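Side-chain contacts in salicylic acid-binding protein 2 (PDB 1XKL), which hydrolyses methyl salicylate to salicylic acid, the defence hormone that switches on systemic acquired resistance in tobacco: residues E120-R125 with E129-T134; M108-S111 with S116-L119. One frame throughout, in Å; residues are numbered along the deposited sequence.

Interaction 1. Residues E120-R125 with E129-T134; sequences EQYNER and ENWLDT. With STH (2-amino-4H-1,3-benzoxathiin-4-ol), chain E.
Tyr122 and Trp131 meet in a ring-to-ring contact, flanked by two bridging waters, that forms part of the ligand pocket's wall. It lies in the cap of this alpha/beta hydrolase, the insertion between core strands 98-104 and 202-207, where the last turn of helix 117-124 faces the loop leading into strand 135-138. The two side chains approach from opposite directions: Trp131 presents CZ2 to the edge of the phenol, near its plane, 3.7 Å from Tyr122 CE2. Both then reach bound STH at the same carbon, C5, with Tyr122 OH 3.4 Å and Trp131 CH2 3.6 Å from it.

The polar groups are joined through solvent. One water donates to Tyr122 OH, accepts from Asn130 ND2 at 2.8 Å, and rests over the centre of one face of the indole. Tyr122 OH also bonds to Gly212 O, while Asn130 OD1 is hydrogen-bonded to NZ of Lys159, a salicylate-binding residue. The second water lies at the indole edge, accepting from Trp131 NE1 and donating to Asn123 OD1. Asn123 CG sits anti to its own carbonyl carbon (chi1 -67°), and OD1 comes to the indole edge beside CZ2. In the type II' turn from Trp131 to Thr134, Trp131 O is gripped by two donors of one residue, Thr134 N and Thr134 OG1; the hydroxyl, 2.7 Å from Trp131 O, lies in the carbonyl plane on a lone pair.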
loop_
_atom_site.group_PDB
_atom_site.type_symbol
_atom_site.label_atom_id
_atom_site.label_comp_id
_atom_site.label_asym_id
_atom_site.label_seq_id
_atom_site.Cartn_x
_atom_site.Cartn_y
_atom_site.Cartn_z
ATOM N N GLU A 120 -24.522 -30.214 0.207
ATOM C CA GLU A 120 -24.654 -30.571 1.623
ATOM C C GLU A 120 -24.033 -31.937 1.867
ATOM O O GLU A 120 -23.317 -32.137 2.845
ATOM C CB GLU A 120 -26.135 -30.581 2.026
ATOM C CG GLU A 120 -26.725 -29.186 2.187
ATOM C CD GLU A 120 -28.238 -29.187 2.341
ATOM O OE1 GLU A 120 -28.782 -28.158 2.786
ATOM O OE2 GLU A 120 -28.882 -30.205 2.010
ATOM N N GLN A 121 -24.300 -32.877 0.968
ATOM C CA GLN A 121 -23.737 -34.208 1.110
ATOM C C GLN A 121 -22.218 -34.136 1.010
ATOM O O GLN A 121 -21.508 -34.682 1.859
ATOM C CB GLN A 121 -24.318 -35.137 0.043
ATOM C CG GLN A 121 -25.789 -35.467 0.277
ATOM C CD GLN A 121 -26.007 -36.203 1.591
ATOM O OE1 GLN A 121 -25.475 -37.295 1.797
ATOM N NE2 GLN A 121 -26.783 -35.604 2.489
ATOM N N TYR A 122 -21.716 -33.453 -0.018
ATOM C CA TYR A 122 -20.270 -33.304 -0.199
ATOM C C TYR A 122 -19.605 -32.866 1.110
ATOM O O TYR A 122 -18.641 -33.476 1.562
ATOM C CB TYR A 122 -19.973 -32.260 -1.282
ATOM C CG TYR A 122 -18.511 -31.887 -1.363
ATOM C CD1 TYR A 122 -17.584 -32.744 -1.949
ATOM C CD2 TYR A 122 -18.043 -30.707 -0.786
ATOM C CE1 TYR A 122 -16.229 -32.443 -1.954
ATOM C CE2 TYR A 122 -16.690 -30.394 -0.782
ATOM C CZ TYR A 122 -15.786 -31.267 -1.365
ATOM O OH TYR A 122 -14.442 -30.980 -1.332
ATOM N N ASN A 123 -20.128 -31.800 1.705
ATOM C CA ASN A 123 -19.580 -31.270 2.945
ATOM C C ASN A 123 -19.674 -32.237 4.113
ATOM O O ASN A 123 -18.802 -32.248 4.979
ATOM C CB ASN A 123 -20.280 -29.966 3.310
ATOM C CG ASN A 123 -19.968 -28.852 2.336
ATOM O OD1 ASN A 123 -18.806 -28.493 2.136
ATOM N ND2 ASN A 123 -21.006 -28.297 1.722
ATOM N N GLU A 124 -20.731 -33.042 4.138
ATOM C CA GLU A 124 -20.920 -34.003 5.218
ATOM C C GLU A 124 -19.916 -35.138 5.153
ATOM O O GLU A 124 -19.661 -35.798 6.158
ATOM C CB GLU A 124 -22.345 -34.553 5.192
ATOM C CG GLU A 124 -23.345 -33.620 5.848
ATOM C CD GLU A 124 -24.775 -33.973 5.523
ATOM O OE1 GLU A 124 -25.164 -35.149 5.710
ATOM O OE2 GLU A 124 -25.519 -33.070 5.086
ATOM N N ARG A 125 -19.352 -35.389 3.977
ATOM C CA ARG A 125 -18.353 -36.444 3.894
ATOM C C ARG A 125 -17.005 -35.875 3.491
ATOM O O ARG A 125 -16.190 -36.565 2.884
ATOM C CB ARG A 125 -18.780 -37.564 2.935
ATOM C CG ARG A 125 -19.303 -37.120 1.606
ATOM C CD ARG A 125 -20.780 -37.446 1.495
ATOM N NE ARG A 125 -21.055 -38.862 1.677
ATOM C CZ ARG A 125 -22.266 -39.403 1.572
ATOM N NH1 ARG A 125 -23.300 -38.626 1.284
ATOM N NH2 ARG A 125 -22.445 -40.717 1.760
ATOM N N GLU A 129 -10.632 -30.116 7.265
ATOM C CA GLU A 129 -9.202 -29.945 7.021
ATOM C C GLU A 129 -8.821 -30.174 5.569
ATOM O O GLU A 129 -7.686 -29.904 5.168
ATOM C CB GLU A 129 -8.379 -30.885 7.905
ATOM C CG GLU A 129 -8.601 -30.681 9.390
ATOM C CD GLU A 129 -7.387 -31.064 10.221
ATOM O OE1 GLU A 129 -6.898 -32.210 10.080
ATOM O OE2 GLU A 129 -6.929 -30.211 11.014
ATOM N N ASN A 130 -9.762 -30.678 4.780
ATOM C CA ASN A 130 -9.486 -30.920 3.373
ATOM C C ASN A 130 -9.405 -29.576 2.647
ATOM O O ASN A 130 -8.882 -29.499 1.538
ATOM C CB ASN A 130 -10.591 -31.775 2.745
ATOM C CG ASN A 130 -10.150 -32.436 1.443
ATOM O OD1 ASN A 130 -9.247 -33.274 1.442
ATOM N ND2 ASN A 130 -10.785 -32.061 0.330
ATOM N N TRP A 131 -9.914 -28.522 3.285
ATOM C CA TRP A 131 -9.921 -27.186 2.686
ATOM C C TRP A 131 -8.590 -26.448 2.753
ATOM O O TRP A 131 -8.370 -25.481 2.019
ATOM C CB TRP A 131 -11.007 -26.316 3.327
ATOM C CG TRP A 131 -12.398 -26.782 3.021
ATOM C CD1 TRP A 131 -13.256 -27.422 3.870
ATOM C CD2 TRP A 131 -13.076 -26.679 1.765
ATOM N NE1 TRP A 131 -14.428 -27.725 3.219
ATOM C CE2 TRP A 131 -14.346 -27.281 1.926
ATOM C CE3 TRP A 131 -12.737 -26.136 0.515
ATOM C CZ2 TRP A 131 -15.278 -27.357 0.885
ATOM C CZ3 TRP A 131 -13.665 -26.214 -0.520
ATOM C CH2 TRP A 131 -14.924 -26.821 -0.324
ATOM N N LEU A 132 -7.714 -26.900 3.642
ATOM C CA LEU A 132 -6.401 -26.297 3.813
ATOM C C LEU A 132 -6.459 -24.784 3.991
ATOM O O LEU A 132 -7.095 -24.284 4.915
ATOM C CB LEU A 132 -5.498 -26.651 2.624
ATOM C CG LEU A 132 -5.144 -28.129 2.440
ATOM C CD1 LEU A 132 -4.152 -28.288 1.301
ATOM C CD2 LEU A 132 -4.560 -28.684 3.723
ATOM N N ASP A 133 -5.802 -24.052 3.101
ATOM C CA ASP A 133 -5.776 -22.602 3.211
ATOM C C ASP A 133 -6.896 -21.887 2.468
ATOM O O ASP A 133 -6.772 -20.707 2.150
ATOM C CB ASP A 133 -4.431 -22.075 2.721
ATOM C CG ASP A 133 -4.153 -22.453 1.287
ATOM O OD1 ASP A 133 -3.129 -21.995 0.745
ATOM O OD2 ASP A 133 -4.959 -23.211 0.703
ATOM N N THR A 134 -7.987 -22.592 2.188
ATOM C CA THR A 134 -9.113 -21.983 1.489
ATOM C C THR A 134 -9.814 -20.978 2.404
ATOM O O THR A 134 -9.994 -21.241 3.592
ATOM C CB THR A 134 -10.124 -23.048 1.045
ATOM O OG1 THR A 134 -9.505 -23.925 0.095
ATOM C CG2 THR A 134 -11.339 -22.393 0.416
HETATM C C8 STH E . -16.061 -26.338 -6.484
HETATM O O8 STH E . -17.261 -25.871 -6.047
HETATM C C1 STH E . -15.209 -27.227 -5.641
HETATM C C2 STH E . -13.904 -27.702 -6.164
HETATM C C3 STH E . -13.093 -28.549 -5.356
HETATM C C4 STH E . -13.518 -28.918 -4.041
HETATM C C5 STH E . -14.769 -28.458 -3.527
HETATM C C6 STH E . -15.594 -27.619 -4.305
HETATM C C7 STH E . -14.393 -26.822 -8.384
HETATM O O2 STH E . -13.456 -27.362 -7.467
HETATM N N7 STH E . -13.692 -26.048 -9.298
HETATM S S7 STH E . -15.633 -25.988 -7.774
HETATM O O HOH W 1 -12.347 -29.725 0.209
HETATM O O HOH W 2 -16.906 -28.890 4.480
#

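Interaction 2. Residues M108-S111 with S116-L119; sequences MPDS and SFVL
Val118 pushes its CG1 methyl against the backbone of Met108, and this is the tightest point of the contact: CG1 is only 3.1 Å from Met108 O. With chi1 at -58°, CG1 lies anti to the carbonyl carbon of Val118, and the same methyl also approaches Pro109 CA at 4.1 Å. No hydrogen bond crosses between the segments, and Met108 O, buried here, has no polar partner in the model. A methyl group thus covers a carbonyl oxygen, while the N of the same residue is hydrogen-bonded to Gln221 OE1. The side chain of Met108, modelled as selenomethionine, sets out from its CA away from the helix and packs on Ile225 and Val227, so its share of the contact is made by main chain.

The segments belong to the passage from core to cap in the alpha/beta hydrolase fold: after strand 98-104 the chain runs through 108-111, then turns back so that the first turn of helix 117-124 lies against it. Val118 also touches Met85 of helix 83-93 and Ile225 of helix 215-225.

Farther along, Asp110 meets Phe117. The carboxylate plane is only 9° from that of the ring, yet OD1 approaches obliquely, 4.0 Å from Phe117 CD2. His113, in the intervening loop, ties the pair together: its ND1 is hydrogen-bonded to Asp110 OD1, and its ring stacks on that of Phe117.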
loop_
_atom_site.group_PDB
_atom_site.type_symbol
_atom_site.label_atom_id
_atom_site.label_comp_id
_atom_site.label_asym_id
_atom_site.label_seq_id
_atom_site.Cartn_x
_atom_site.Cartn_y
_atom_site.Cartn_z
HETATM N N MSE A 108 -23.418 -32.837 -9.427
HETATM C CA MSE A 108 -24.578 -33.100 -10.264
HETATM C C MSE A 108 -25.827 -33.147 -9.395
HETATM O O MSE A 108 -25.991 -34.063 -8.588
HETATM C CB MSE A 108 -24.378 -34.435 -10.991
HETATM C CG MSE A 108 -25.467 -34.789 -11.975
HETATM SE SE MSE A 108 -25.067 -36.461 -12.818
HETATM C CE MSE A 108 -25.119 -37.574 -11.229
ATOM N N PRO A 109 -26.727 -32.165 -9.555
ATOM C CA PRO A 109 -27.975 -32.066 -8.790
ATOM C C PRO A 109 -29.045 -33.035 -9.269
ATOM O O PRO A 109 -28.832 -33.795 -10.212
ATOM C CB PRO A 109 -28.433 -30.621 -9.029
ATOM C CG PRO A 109 -27.370 -29.997 -9.930
ATOM C CD PRO A 109 -26.691 -31.136 -10.604
ATOM N N ASP A 110 -30.195 -32.988 -8.600
ATOM C CA ASP A 110 -31.355 -33.787 -8.970
ATOM C C ASP A 110 -32.583 -32.898 -8.815
ATOM O O ASP A 110 -32.453 -31.698 -8.545
ATOM C CB ASP A 110 -31.467 -35.088 -8.137
ATOM C CG ASP A 110 -31.777 -34.860 -6.651
ATOM O OD1 ASP A 110 -31.697 -35.857 -5.906
ATOM O OD2 ASP A 110 -32.105 -33.741 -6.217
ATOM N N SER A 111 -33.761 -33.473 -9.019
ATOM C CA SER A 111 -35.008 -32.725 -8.914
ATOM C C SER A 111 -35.749 -33.022 -7.609
ATOM O O SER A 111 -36.516 -32.194 -7.119
ATOM C CB SER A 111 -35.915 -33.056 -10.103
ATOM O OG SER A 111 -36.107 -34.454 -10.222
ATOM N N SER A 116 -29.526 -27.695 -2.883
ATOM C CA SER A 116 -28.225 -27.754 -2.223
ATOM C C SER A 116 -27.849 -29.174 -1.802
ATOM O O SER A 116 -26.759 -29.404 -1.284
ATOM C CB SER A 116 -28.205 -26.829 -0.998
ATOM O OG SER A 116 -29.137 -27.243 -0.009
ATOM N N PHE A 117 -28.738 -30.134 -2.049
ATOM C CA PHE A 117 -28.489 -31.526 -1.670
ATOM C C PHE A 117 -27.062 -32.033 -1.890
ATOM O O PHE A 117 -26.388 -32.416 -0.927
ATOM C CB PHE A 117 -29.473 -32.453 -2.392
ATOM C CG PHE A 117 -29.386 -33.899 -1.961
ATOM C CD1 PHE A 117 -29.519 -34.253 -0.621
ATOM C CD2 PHE A 117 -29.200 -34.905 -2.902
ATOM C CE1 PHE A 117 -29.470 -35.589 -0.226
ATOM C CE2 PHE A 117 -29.149 -36.245 -2.518
ATOM C CZ PHE A 117 -29.285 -36.585 -1.176
ATOM N N VAL A 118 -26.584 -32.046 -3.137
ATOM C CA VAL A 118 -25.237 -32.562 -3.382
ATOM C C VAL A 118 -24.140 -31.762 -2.698
ATOM O O VAL A 118 -23.108 -32.320 -2.331
ATOM C CB VAL A 118 -24.922 -32.694 -4.904
ATOM C CG1 VAL A 118 -25.944 -33.608 -5.551
ATOM C CG2 VAL A 118 -24.905 -31.323 -5.591
ATOM N N LEU A 119 -24.361 -30.465 -2.509
ATOM C CA LEU A 119 -23.363 -29.636 -1.843
ATOM C C LEU A 119 -23.340 -29.972 -0.357
ATOM O O LEU A 119 -22.274 -30.029 0.258
ATOM C CB LEU A 119 -23.674 -28.151 -2.064
ATOM C CG LEU A 119 -23.557 -27.678 -3.521
ATOM C CD1 LEU A 119 -23.734 -26.167 -3.600
ATOM C CD2 LEU A 119 -22.184 -28.070 -4.065
#

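Overall arrangement
Both interactions use helix 117-124, at its two ends, and follow one another along the chain with centres 16 Å apart. Interaction 2 is the more buried: it sets the start of the helix against the chain coming from the central sheet, with helices 83-93 and 215-225 close by, and relies on van der Waals packing, much of it of a methyl against main chain. Interaction 1 is partly buried and farther from the centre of the chain; there the end of the helix faces a cap loop across aromatic rings and ordered water, and two of its residues touch the ligand directly. Interaction 2 stays back from the pocket, with the side chain of Val118 about 9 Å from bound STH.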